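Local coordinates for putative metal resistance protein (Proteus mirabilis, PDB 6C29) that primes the disulfide isomerase activity of trimeric ScsC through this periplasmic, tandem immunoglobulin-fold domain of ScsB, probably by thiol–disulfide exchange, at residues P40-Y45 and V117-D122; V54-N59 and V91-E96; W71-A76 and V230-G235; I183-P188 and G194-T199; S228-V231 and Y236-Q239. All coordinates share one frame; numbering follows the deposited sequence.

Interaction 1: P40-Y45 and V117-D122; sequences PGWKTY and VCILTD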
# COMPACT_ATOMS: atom_id res chain seq x y z
N PRO A 40 11.08 -13.99 -9.26
CA PRO A 40 10.51 -13.46 -10.49
C PRO A 40 9.14 -14.03 -10.80
O PRO A 40 8.89 -15.22 -10.65
CB PRO A 40 11.55 -13.87 -11.55
CG PRO A 40 12.83 -13.87 -10.81
CD PRO A 40 12.49 -14.38 -9.43
N GLY A 41 8.25 -13.14 -11.22
CA GLY A 41 6.90 -13.48 -11.58
C GLY A 41 5.92 -13.39 -10.43
O GLY A 41 4.73 -13.44 -10.68
N TRP A 42 6.40 -13.22 -9.20
CA TRP A 42 5.52 -13.13 -8.04
C TRP A 42 5.47 -11.70 -7.52
O TRP A 42 6.48 -10.98 -7.50
CB TRP A 42 5.99 -14.08 -6.92
CG TRP A 42 5.82 -15.54 -7.23
CD1 TRP A 42 6.72 -16.36 -7.83
CD2 TRP A 42 4.67 -16.35 -6.94
NE1 TRP A 42 6.21 -17.62 -7.93
CE2 TRP A 42 4.96 -17.65 -7.39
CE3 TRP A 42 3.44 -16.10 -6.35
CZ2 TRP A 42 4.05 -18.69 -7.27
CZ3 TRP A 42 2.54 -17.13 -6.22
CH2 TRP A 42 2.85 -18.41 -6.68
N LYS A 43 4.27 -11.29 -7.14
CA LYS A 43 3.98 -9.97 -6.58
C LYS A 43 3.31 -10.07 -5.24
O LYS A 43 2.82 -11.13 -4.87
CB LYS A 43 3.09 -9.20 -7.56
CG LYS A 43 3.75 -9.01 -8.93
CD LYS A 43 2.76 -8.90 -10.06
CE LYS A 43 3.47 -8.93 -11.44
NZ LYS A 43 3.91 -10.29 -11.89
N THR A 44 3.32 -8.98 -4.48
CA THR A 44 2.41 -8.88 -3.36
C THR A 44 1.56 -7.65 -3.60
O THR A 44 1.64 -7.05 -4.66
CB THR A 44 3.13 -8.87 -2.03
OG1 THR A 44 2.18 -8.95 -0.94
CG2 THR A 44 4.04 -7.67 -1.84
N TYR A 45 0.65 -7.39 -2.67
CA TYR A 45 -0.44 -6.46 -2.92
C TYR A 45 -0.38 -5.21 -2.08
O TYR A 45 0.19 -5.16 -1.01
CB TYR A 45 -1.75 -7.14 -2.64
CG TYR A 45 -2.12 -8.31 -3.50
CD1 TYR A 45 -2.85 -8.13 -4.66
CD2 TYR A 45 -1.79 -9.59 -3.12
CE1 TYR A 45 -3.25 -9.22 -5.44
CE2 TYR A 45 -2.18 -10.68 -3.87
CZ TYR A 45 -2.92 -10.48 -5.03
OH TYR A 45 -3.31 -11.56 -5.77
N VAL A 117 -2.29 -17.04 -9.32
CA VAL A 117 -3.07 -17.51 -8.18
C VAL A 117 -2.58 -16.66 -7.04
O VAL A 117 -1.43 -16.25 -7.07
CB VAL A 117 -2.85 -19.01 -7.86
CG1 VAL A 117 -1.36 -19.33 -7.85
CG2 VAL A 117 -3.44 -19.43 -6.49
N CYS A 118 -3.44 -16.38 -6.06
CA CYS A 118 -3.09 -15.67 -4.87
C CYS A 118 -2.83 -16.71 -3.80
O CYS A 118 -3.71 -17.49 -3.47
CB CYS A 118 -4.20 -14.74 -4.43
SG CYS A 118 -3.88 -13.85 -2.89
N ILE A 119 -1.63 -16.71 -3.27
CA ILE A 119 -1.24 -17.62 -2.19
C ILE A 119 -1.13 -16.83 -0.89
O ILE A 119 -0.53 -15.76 -0.85
CB ILE A 119 0.11 -18.29 -2.48
CG1 ILE A 119 0.11 -19.07 -3.79
CG2 ILE A 119 0.57 -19.16 -1.29
CD1 ILE A 119 -0.81 -20.22 -3.81
N LEU A 120 -1.67 -17.38 0.19
CA LEU A 120 -1.53 -16.82 1.54
C LEU A 120 -0.59 -17.68 2.36
O LEU A 120 -0.78 -18.90 2.47
CB LEU A 120 -2.90 -16.73 2.22
CG LEU A 120 -3.96 -15.98 1.43
CD1 LEU A 120 -5.29 -16.10 2.10
CD2 LEU A 120 -3.58 -14.53 1.28
N THR A 121 0.45 -17.05 2.91
CA THR A 121 1.49 -17.73 3.69
C THR A 121 1.66 -17.00 5.01
O THR A 121 1.80 -15.79 5.02
CB THR A 121 2.83 -17.76 2.93
OG1 THR A 121 2.63 -18.26 1.61
CG2 THR A 121 3.94 -18.60 3.68
N ASP A 122 1.71 -17.74 6.11
CA ASP A 122 1.96 -17.16 7.43
C ASP A 122 3.43 -17.21 7.80
O ASP A 122 4.05 -18.27 7.70
CB ASP A 122 1.14 -17.88 8.49
CG ASP A 122 -0.32 -17.48 8.48
OD1 ASP A 122 -0.70 -16.56 7.74
OD2 ASP A 122 -1.09 -18.09 9.26
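Tyr45 turns CG to the side of its own backbone N, opposite the carbonyl carbon (chi1 -64°), while Cys118 sets SG anti to its backbone N (chi1 177°); together these torsions bring the sulfur alongside the phenol end of the ring. SG lies 3.7 Å from Tyr45 CE2 and equally 3.7 Å from Tyr45 OH. Behind it, Cys118 CB approaches Tyr45 OH to 3.6 Å. Since SG is 4.9 Å from the centroid of the Tyr45 ring and 64° off its normal, the sulfur-aromatic contact is oblique. Tyrosine suits this place because it is long enough to span the gap from the short strand 43-45 and broad enough to back the sulfur.

The second patch is made by Trp42. The far corner of its benzo ring does the touching: CZ3 is 3.9 Å from Ile119 CG1, and CH2 is 4.0 Å from the same Ile119 CG1, with the two side chains meeting at a slant. Val117 CG1 is a looser neighbour, 4.5 Å from Trp42 CH2. His15 stacks with the indole, and strand 104-114 lies beside strand 118-128, where Ile119 pairs with Thr113.

Both segments belong to the DsbD-type N-terminal immunoglobulin-fold region. Tyr45 also touches Cys114, and these two cysteines are consistent with the redox pair of a cysteine active site. No hydrogen bond joins the segments, which implies that contact with SG here rests on van der Waals and sulfur-aromatic forces.

Interaction 2: V54-N59 and V91-E96; sequences VAPEIN and VVFPIE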
# COMPACT_ATOMS: atom_id res chain seq x y z
N VAL A 54 -5.57 -10.00 -1.91
CA VAL A 54 -5.69 -9.81 -0.47
C VAL A 54 -4.50 -8.97 0.00
O VAL A 54 -3.36 -9.26 -0.35
CB VAL A 54 -5.69 -11.17 0.26
CG1 VAL A 54 -5.86 -10.94 1.74
CG2 VAL A 54 -6.78 -12.09 -0.33
N ALA A 55 -4.76 -7.90 0.75
CA ALA A 55 -3.67 -7.08 1.27
C ALA A 55 -2.88 -7.87 2.32
O ALA A 55 -3.47 -8.58 3.13
CB ALA A 55 -4.18 -5.80 1.87
N PRO A 56 -1.54 -7.74 2.32
CA PRO A 56 -0.79 -8.35 3.44
C PRO A 56 -1.16 -7.70 4.75
O PRO A 56 -1.53 -6.53 4.79
CB PRO A 56 0.67 -8.08 3.09
CG PRO A 56 0.63 -6.93 2.13
CD PRO A 56 -0.67 -7.02 1.38
N GLU A 57 -1.05 -8.46 5.84
CA GLU A 57 -1.35 -7.91 7.16
C GLU A 57 -0.58 -8.66 8.24
O GLU A 57 -0.16 -9.79 8.01
CB GLU A 57 -2.85 -7.96 7.44
CG GLU A 57 -3.40 -9.34 7.63
CD GLU A 57 -4.88 -9.32 7.96
OE1 GLU A 57 -5.53 -8.27 7.72
OE2 GLU A 57 -5.38 -10.31 8.53
N ILE A 58 -0.42 -8.03 9.40
CA ILE A 58 0.19 -8.66 10.56
C ILE A 58 -0.80 -8.63 11.70
O ILE A 58 -1.39 -7.58 12.00
CB ILE A 58 1.50 -7.98 11.01
CG1 ILE A 58 2.58 -8.09 9.94
CG2 ILE A 58 2.01 -8.62 12.30
CD1 ILE A 58 3.81 -7.24 10.21
N ASN A 59 -0.91 -9.76 12.38
CA ASN A 59 -1.66 -9.84 13.63
C ASN A 59 -0.68 -10.10 14.76
O ASN A 59 0.01 -11.12 14.79
CB ASN A 59 -2.72 -10.92 13.51
CG ASN A 59 -3.81 -10.53 12.49
OD1 ASN A 59 -4.71 -9.74 12.80
ND2 ASN A 59 -3.74 -11.08 11.28
N VAL A 91 9.65 -5.22 -1.66
CA VAL A 91 9.01 -4.08 -1.05
C VAL A 91 9.37 -4.07 0.44
O VAL A 91 9.57 -5.12 1.04
CB VAL A 91 7.48 -4.13 -1.26
CG1 VAL A 91 6.88 -5.42 -0.69
CG2 VAL A 91 6.80 -2.92 -0.67
N VAL A 92 9.46 -2.88 1.02
CA VAL A 92 9.74 -2.72 2.46
C VAL A 92 8.66 -1.87 3.09
O VAL A 92 8.45 -0.73 2.68
CB VAL A 92 11.09 -2.04 2.71
CG1 VAL A 92 11.38 -1.97 4.22
CG2 VAL A 92 12.18 -2.80 2.04
N PHE A 93 7.94 -2.44 4.07
CA PHE A 93 6.87 -1.76 4.76
C PHE A 93 7.36 -1.17 6.08
O PHE A 93 7.73 -1.92 6.98
CB PHE A 93 5.71 -2.73 5.03
CG PHE A 93 5.12 -3.34 3.79
CD1 PHE A 93 4.33 -2.59 2.95
CD2 PHE A 93 5.34 -4.67 3.46
CE1 PHE A 93 3.78 -3.13 1.81
CE2 PHE A 93 4.78 -5.22 2.31
CZ PHE A 93 4.00 -4.44 1.49
N PRO A 94 7.38 0.16 6.21
CA PRO A 94 7.58 0.76 7.54
C PRO A 94 6.29 0.73 8.35
O PRO A 94 5.24 1.09 7.82
CB PRO A 94 7.99 2.20 7.23
CG PRO A 94 7.89 2.36 5.72
CD PRO A 94 7.16 1.18 5.19
N ILE A 95 6.41 0.29 9.59
CA ILE A 95 5.30 0.12 10.51
C ILE A 95 5.67 0.82 11.82
O ILE A 95 6.84 0.86 12.19
CB ILE A 95 5.02 -1.36 10.73
CG1 ILE A 95 4.63 -2.02 9.40
CG2 ILE A 95 3.93 -1.55 11.75
CD1 ILE A 95 4.79 -3.51 9.41
N GLU A 96 4.68 1.42 12.46
CA GLU A 96 4.88 2.04 13.76
C GLU A 96 3.81 1.54 14.71
O GLU A 96 2.65 1.43 14.33
CB GLU A 96 4.84 3.56 13.66
CG GLU A 96 6.04 4.15 12.91
CD GLU A 96 5.99 5.67 12.75
OE1 GLU A 96 6.45 6.39 13.67
OE2 GLU A 96 5.50 6.16 11.70
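Ile58 and Ile95 meet methyl to methyl, with 3.9 Å between Ile58 CD1 and Ile95 CD1, and this is the tight point of the contact. Both chains run out almost fully extended at chi2, so each terminal methyl reaches halfway across a gap in which the CA atoms of these residues stand 10.2 Å apart. Such a spacing is that of facing sheets in a sandwich, and long branched isoleucines fill it well. The second touch is looser: Pro56 CG lies 4.2 Å from Phe93 CZ, meeting the ring obliquely. Val91 CG2 lies 3.8 Å above one face of the Phe93 ring, toward its rim.

On its solvent side, segment 54-59 carries polar groups instead. Asn59 ND2 donates to Glu57 OE2 over 3.3 Å, the amide N-H coming from above the carboxylate plane; both side chains are exposed, as their residue types would suggest.

Strand 57-60 is the edge of the sheet it forms with 104-114 and 118-128, whereas strand 90-97 runs between 30-38 and 68-69. Trp69, Trp71 and Tyr87 meet the Phe93 ring, and helix 137-145 packs on Pro94 through Tyr141, Ala144 and Met145.

Interaction 3: W71-A76 and V230-G235; sequences WPSPSA and VVTDDG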
# COMPACT_ATOMS: atom_id res chain seq x y z
N TRP A 71 2.28 2.46 3.51
CA TRP A 71 2.28 1.73 2.26
C TRP A 71 3.14 2.43 1.22
O TRP A 71 2.82 3.54 0.81
CB TRP A 71 0.86 1.59 1.72
CG TRP A 71 -0.03 0.74 2.57
CD1 TRP A 71 -0.84 1.16 3.57
CD2 TRP A 71 -0.18 -0.69 2.48
NE1 TRP A 71 -1.50 0.08 4.13
CE2 TRP A 71 -1.11 -1.06 3.48
CE3 TRP A 71 0.39 -1.68 1.69
CZ2 TRP A 71 -1.48 -2.40 3.68
CZ3 TRP A 71 0.00 -3.00 1.87
CH2 TRP A 71 -0.90 -3.35 2.87
N PRO A 72 4.21 1.80 0.77
CA PRO A 72 4.98 2.37 -0.32
C PRO A 72 4.12 2.57 -1.54
O PRO A 72 3.12 1.84 -1.75
CB PRO A 72 6.09 1.35 -0.55
CG PRO A 72 6.23 0.68 0.82
CD PRO A 72 4.84 0.56 1.29
N SER A 73 4.49 3.55 -2.34
CA SER A 73 3.73 3.86 -3.52
C SER A 73 3.60 2.60 -4.38
O SER A 73 4.63 1.97 -4.66
CB SER A 73 4.41 5.01 -4.28
OG SER A 73 3.52 5.58 -5.20
N PRO A 74 2.38 2.22 -4.81
CA PRO A 74 2.22 0.93 -5.50
C PRO A 74 2.44 1.00 -7.00
O PRO A 74 2.66 2.07 -7.59
CB PRO A 74 0.76 0.57 -5.20
CG PRO A 74 0.08 1.93 -5.23
CD PRO A 74 1.07 2.86 -4.56
N SER A 75 2.36 -0.16 -7.63
CA SER A 75 2.37 -0.30 -9.06
C SER A 75 1.13 -1.06 -9.50
O SER A 75 0.48 -1.71 -8.68
CB SER A 75 3.64 -1.03 -9.51
OG SER A 75 4.79 -0.29 -9.17
N ALA A 76 0.81 -0.98 -10.80
CA ALA A 76 -0.32 -1.70 -11.35
C ALA A 76 0.15 -2.78 -12.30
O ALA A 76 1.15 -2.61 -13.00
CB ALA A 76 -1.26 -0.74 -12.06
N VAL A 230 -3.67 7.45 -4.77
CA VAL A 230 -2.32 7.91 -4.93
C VAL A 230 -2.14 8.30 -6.39
O VAL A 230 -2.49 7.55 -7.29
CB VAL A 230 -1.32 6.83 -4.51
CG1 VAL A 230 0.11 7.21 -4.92
CG2 VAL A 230 -1.48 6.55 -3.01
N VAL A 231 -1.60 9.49 -6.64
CA VAL A 231 -1.21 9.91 -7.96
C VAL A 231 0.28 10.16 -7.95
O VAL A 231 0.82 10.70 -6.98
CB VAL A 231 -2.02 11.17 -8.40
CG1 VAL A 231 -1.91 12.32 -7.38
CG2 VAL A 231 -1.58 11.64 -9.77
N THR A 232 0.96 9.71 -9.01
CA THR A 232 2.39 9.85 -9.13
C THR A 232 2.74 10.52 -10.44
O THR A 232 2.01 10.39 -11.42
CB THR A 232 3.10 8.50 -9.07
OG1 THR A 232 2.76 7.71 -10.22
CG2 THR A 232 2.71 7.73 -7.79
N ASP A 233 3.86 11.23 -10.45
CA ASP A 233 4.47 11.76 -11.67
C ASP A 233 5.88 12.23 -11.28
O ASP A 233 6.07 12.72 -10.17
CB ASP A 233 3.65 12.89 -12.28
CG ASP A 233 3.98 13.12 -13.73
OD1 ASP A 233 4.66 12.29 -14.36
OD2 ASP A 233 3.52 14.14 -14.24
N ASP A 234 6.84 12.07 -12.20
CA ASP A 234 8.19 12.60 -12.02
C ASP A 234 8.82 12.15 -10.71
O ASP A 234 9.53 12.92 -10.06
CB ASP A 234 8.16 14.12 -12.11
CG ASP A 234 7.75 14.60 -13.50
OD1 ASP A 234 8.17 13.98 -14.50
OD2 ASP A 234 6.94 15.54 -13.60
N GLY A 235 8.53 10.93 -10.30
CA GLY A 235 9.13 10.40 -9.09
C GLY A 235 8.54 10.91 -7.77
O GLY A 235 9.05 10.59 -6.69
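Ser73 reaches from the first immunoglobulin-fold region toward two side chains of strand 226-233, Val230 and Thr232, in the second. Its CB points at that strand but stops short, 4.8 Å from Thr232 CG2. One bond further on, OG makes the contact: it lies 3.5 Å from Thr232 CG2 and 3.8 Å from Val230 CG1. The hydroxyl is carried there because chi1 is -164°, which turns OG away from the Ser73 backbone N so that it comes up against the methyls of Val230 and Thr232. At the tip, in the conformer of Ser237 considered, OG is probably hydrogen-bonded to Ser237 OG on strand 236-243.

Those methyls are presented by complementary torsions. Val230 holds CG1 trans to its backbone N, while Thr232 turns its hydroxyl to the position between backbone N and carbonyl carbon, so that its methyl rather than OG1 faces Ser73. Next to the serine, Pro74 adds a loose apolar touch, its CD being 4.5 Å from Val230 CG1. The apolar ring of proline suits this buried place against Val230, Trp46 and Tyr184.

The closest approach of CA atoms, 7.4 Å, is between Ser73 and Val230, and across it a short hydroxymethyl side chain brings a polar atom to the methyls of the facing strand. The loop before strand 75-77 and strand 226-233 of the second domain thus meet by van der Waals contact alone, whereas the hydroxyl pair goes to the neighbouring strand 236-243. For these two segments the chemistry implies close apposition without any hydrogen bond or salt bridge between them.

Interaction 4: I183-P188 and G194-T199; sequences IYLDPP and GIPQLT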
# COMPACT_ATOMS: atom_id res chain seq x y z
N ILE A 183 -2.25 6.65 -11.49
CA ILE A 183 -3.17 6.76 -10.38
C ILE A 183 -3.56 5.37 -9.89
O ILE A 183 -3.75 4.43 -10.66
CB ILE A 183 -4.42 7.59 -10.75
CG1 ILE A 183 -5.24 7.91 -9.49
CG2 ILE A 183 -5.25 6.86 -11.75
CD1 ILE A 183 -6.27 9.03 -9.74
N TYR A 184 -3.66 5.26 -8.57
CA TYR A 184 -3.97 4.03 -7.85
C TYR A 184 -5.07 4.35 -6.87
O TYR A 184 -4.89 5.16 -5.98
CB TYR A 184 -2.73 3.52 -7.14
CG TYR A 184 -1.55 3.46 -8.07
CD1 TYR A 184 -1.40 2.41 -8.94
CD2 TYR A 184 -0.60 4.44 -8.07
CE1 TYR A 184 -0.34 2.35 -9.84
CE2 TYR A 184 0.49 4.41 -8.94
CZ TYR A 184 0.62 3.35 -9.82
OH TYR A 184 1.69 3.28 -10.69
N LEU A 185 -6.23 3.72 -7.03
CA LEU A 185 -7.41 4.09 -6.25
C LEU A 185 -7.82 3.05 -5.23
O LEU A 185 -7.69 1.86 -5.46
CB LEU A 185 -8.59 4.38 -7.18
CG LEU A 185 -8.43 5.58 -8.10
CD1 LEU A 185 -8.17 5.16 -9.52
CD2 LEU A 185 -9.62 6.42 -8.03
N ASP A 186 -8.35 3.53 -4.09
CA ASP A 186 -8.97 2.72 -3.06
C ASP A 186 -10.49 2.72 -3.25
O ASP A 186 -11.14 3.75 -3.00
CB ASP A 186 -8.65 3.27 -1.67
CG ASP A 186 -7.14 3.34 -1.41
OD1 ASP A 186 -6.55 2.29 -1.17
OD2 ASP A 186 -6.58 4.44 -1.41
N PRO A 187 -11.09 1.60 -3.66
CA PRO A 187 -12.56 1.61 -3.84
C PRO A 187 -13.29 1.57 -2.51
O PRO A 187 -12.78 1.03 -1.51
CB PRO A 187 -12.83 0.34 -4.66
CG PRO A 187 -11.66 -0.57 -4.39
CD PRO A 187 -10.48 0.30 -4.00
N PRO A 188 -14.50 2.15 -2.48
CA PRO A 188 -15.32 1.99 -1.29
C PRO A 188 -15.68 0.54 -1.07
O PRO A 188 -15.64 -0.26 -2.01
CB PRO A 188 -16.58 2.82 -1.59
CG PRO A 188 -16.20 3.75 -2.66
CD PRO A 188 -15.15 3.02 -3.48
N GLY A 194 -12.47 -0.29 -12.18
CA GLY A 194 -11.76 -0.76 -13.34
C GLY A 194 -10.42 -0.08 -13.54
O GLY A 194 -9.95 0.68 -12.66
N ILE A 195 -9.77 -0.35 -14.68
CA ILE A 195 -8.48 0.25 -15.03
C ILE A 195 -8.70 1.75 -15.30
O ILE A 195 -9.49 2.09 -16.20
CB ILE A 195 -7.86 -0.43 -16.25
CG1 ILE A 195 -7.73 -1.94 -15.97
CG2 ILE A 195 -6.53 0.20 -16.58
CD1 ILE A 195 -7.32 -2.72 -17.20
N PRO A 196 -8.01 2.63 -14.56
CA PRO A 196 -8.18 4.07 -14.78
C PRO A 196 -7.75 4.48 -16.17
O PRO A 196 -6.73 3.99 -16.64
CB PRO A 196 -7.27 4.72 -13.74
CG PRO A 196 -7.05 3.69 -12.73
CD PRO A 196 -7.10 2.38 -13.41
N GLN A 197 -8.53 5.34 -16.83
CA GLN A 197 -8.15 5.94 -18.11
C GLN A 197 -7.75 7.39 -17.92
O GLN A 197 -8.54 8.19 -17.48
CB GLN A 197 -9.28 5.90 -19.13
CG GLN A 197 -9.74 4.50 -19.43
CD GLN A 197 -10.82 4.41 -20.50
OE1 GLN A 197 -11.16 5.38 -21.19
NE2 GLN A 197 -11.40 3.22 -20.62
N LEU A 198 -6.50 7.70 -18.23
CA LEU A 198 -5.90 9.00 -17.97
C LEU A 198 -5.65 9.76 -19.26
O LEU A 198 -5.14 9.20 -20.22
CB LEU A 198 -4.58 8.86 -17.23
CG LEU A 198 -4.67 8.50 -15.74
CD1 LEU A 198 -5.17 7.09 -15.56
CD2 LEU A 198 -3.29 8.67 -15.07
N THR A 199 -6.02 11.04 -19.24
CA THR A 199 -5.76 11.98 -20.32
C THR A 199 -5.25 13.25 -19.75
O THR A 199 -5.89 13.83 -18.87
CB THR A 199 -7.01 12.29 -21.15
OG1 THR A 199 -7.56 11.07 -21.63
CG2 THR A 199 -6.63 13.17 -22.35
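Ile183, Leu185, Pro196 and Leu198 make a wholly apolar contact, with no hydrogen bond between the two segments. The branch methyl of Ile183 does most of the work. Its CG2 lies 3.6 Å from Pro196 CB and 3.8 Å from Pro196 CG, the two side chains crossing at a slant. The same CG2 is 3.8 Å from Leu198 CD1, so the one methyl touches both the proline and the leucine. It gets there because chi1 of -169° sends CG1 trans to the backbone N and confines CG2 between N and the carbonyl carbon. Leu185 meets the proline ring from the next inward-facing position, with CD1 3.7 Å from Pro196 CG; these two side chains run antiparallel past each other.

Polar interactions surround the contact without crossing it. Asp186, whose side chain projects elsewhere, forms a salt bridge with Arg47 and accepts hydrogen bonds from Ser48 and Ser228. Gln197 points away from strand 182-186 and is exposed, as a glutamine on the outer side of an edge strand can be.

Pro196 suits the irregular part of strand 191-201: it has no backbone N-H to contribute to sheet pairing and gives the interior a compact ring. That edge strand lines up with 204-213, whose Val207 touches Pro196 and whose Leu205 touches Leu198. Facing it, strand 182-186 is the edge of another sheet, where neighbouring strand 226-233 supplies Phe229 against Ile183 and Leu185.

Interaction 5: S228-V231 and Y236-Q239; sequences SFVV and YSRQ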
# COMPACT_ATOMS: atom_id res chain seq x y z
N SER A 228 -10.15 8.22 -2.24
CA SER A 228 -8.78 8.03 -1.76
C SER A 228 -7.99 7.43 -2.89
O SER A 228 -8.42 6.43 -3.52
CB SER A 228 -8.77 7.10 -0.54
OG SER A 228 -7.44 6.73 -0.17
N PHE A 229 -6.84 8.03 -3.19
CA PHE A 229 -5.99 7.54 -4.25
C PHE A 229 -4.59 8.10 -4.08
O PHE A 229 -4.37 9.06 -3.36
CB PHE A 229 -6.58 7.86 -5.64
CG PHE A 229 -6.72 9.32 -5.94
CD1 PHE A 229 -5.69 10.04 -6.51
CD2 PHE A 229 -7.92 9.95 -5.71
CE1 PHE A 229 -5.85 11.39 -6.82
CE2 PHE A 229 -8.10 11.29 -6.03
CZ PHE A 229 -7.07 12.00 -6.58
N VAL A 230 -3.67 7.45 -4.77
CA VAL A 230 -2.32 7.91 -4.93
C VAL A 230 -2.14 8.30 -6.39
O VAL A 230 -2.49 7.55 -7.29
CB VAL A 230 -1.32 6.83 -4.51
CG1 VAL A 230 0.11 7.21 -4.92
CG2 VAL A 230 -1.48 6.55 -3.01
N VAL A 231 -1.60 9.49 -6.64
CA VAL A 231 -1.21 9.91 -7.96
C VAL A 231 0.28 10.16 -7.95
O VAL A 231 0.82 10.70 -6.98
CB VAL A 231 -2.02 11.17 -8.40
CG1 VAL A 231 -1.91 12.32 -7.38
CG2 VAL A 231 -1.58 11.64 -9.77
N TYR A 236 7.47 11.69 -7.87
CA TYR A 236 6.73 12.17 -6.71
C TYR A 236 5.47 11.39 -6.56
O TYR A 236 4.86 11.03 -7.55
CB TYR A 236 6.40 13.65 -6.87
CG TYR A 236 6.07 14.39 -5.59
CD1 TYR A 236 4.79 14.37 -5.03
CD2 TYR A 236 7.05 15.15 -4.96
CE1 TYR A 236 4.49 15.09 -3.83
CE2 TYR A 236 6.77 15.86 -3.79
CZ TYR A 236 5.50 15.83 -3.24
OH TYR A 236 5.26 16.56 -2.09
N SER A 237 5.07 11.14 -5.32
CA SER A 237 3.88 10.38 -5.04
C SER A 237 3.03 11.08 -4.00
O SER A 237 3.49 11.31 -2.89
CB SER A 237 4.27 9.00 -4.55
OG SER A 237 3.13 8.21 -4.29
N ARG A 238 1.77 11.35 -4.35
CA ARG A 238 0.83 12.11 -3.53
C ARG A 238 -0.41 11.30 -3.22
O ARG A 238 -1.09 10.81 -4.12
CB ARG A 238 0.44 13.40 -4.27
CG ARG A 238 -0.76 14.17 -3.75
CD ARG A 238 -0.57 14.82 -2.37
NE ARG A 238 -1.85 15.26 -1.83
CZ ARG A 238 -2.36 16.47 -2.00
NH1 ARG A 238 -1.71 17.39 -2.68
NH2 ARG A 238 -3.53 16.74 -1.48
N GLN A 239 -0.69 11.20 -1.92
CA GLN A 239 -1.92 10.65 -1.40
C GLN A 239 -2.98 11.73 -1.32
O GLN A 239 -2.74 12.79 -0.73
CB GLN A 239 -1.64 10.06 -0.01
CG GLN A 239 -2.88 9.69 0.76
CD GLN A 239 -3.61 8.50 0.19
OE1 GLN A 239 -3.01 7.52 -0.22
NE2 GLN A 239 -4.93 8.59 0.14
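Val231 and Arg238 form an antiparallel hydrogen-bonded pair, each backbone amide giving its N-H to the other's carbonyl. Arg238 N is 2.9 Å from Val231 O, nearly straight at 170°, and Val231 N is likewise 2.9 Å from Arg238 O. The latter oxygen has a further neighbour in Val230 CA, 3.3 Å away, as a CA-H...O contact. Beside the backbone, Val231 CG1 packs on Arg238 CB at 4.0 Å.

On the sheet face that carries Val230, the methyls of this valine meet polar atoms: CG2 is 3.3 Å from Gln239 OE1, and CG1 lies by Ser237 OG, itself probably hydrogen-bonded to Ser73 OG in the conformer considered. Gln239 bends at chi2, folding its amide back across Val230 toward strand 226-233. There its NE2 donates to Ser228 OG over 3.1 Å, with the acceptor close to the amide plane.

The two strands are the arms of a beta hairpin, 226-233 and 236-243, at one side of the three-stranded sheet of the second immunoglobulin-fold domain. Beta-branched valines suit such extended backbone, while serine and glutamine let one face make polar links.

Further out, Asp186 accepts a hydrogen bond from Ser228 OG, and Arg47 donates to Gln239 OE1; the cation would probably polarise the amide and strengthen its N-H as a donor. The Arg238 chain curls so that NE reaches Gln239 O at 2.8 Å, the donor lying above that carbonyl plane, and NH1 goes on to Gly153 O.

In the fold
Interactions 1 and 2 lie in the first immunoglobulin-fold region, with centres 14 Å apart, and touch where Tyr45 O meets Pro56 CD at 3.1 Å. Interactions 4 and 5 belong to the second domain and are joined at Ser228 OG, 2.7 Å from Asp186 OD2. Interaction 3 bridges the domains: Trp71 packs on Phe93 of interaction 2, while Ser73 OG, in the conformer of Ser237 considered, makes a probable hydrogen bond to Ser237 OG of interaction 5, whose centre is only 6 Å from its own. The probable redox cysteine, Cys118, belongs to interaction 1; interactions 4 and 5 do not touch that contact, with nearest atoms about 10 and 12 Å away.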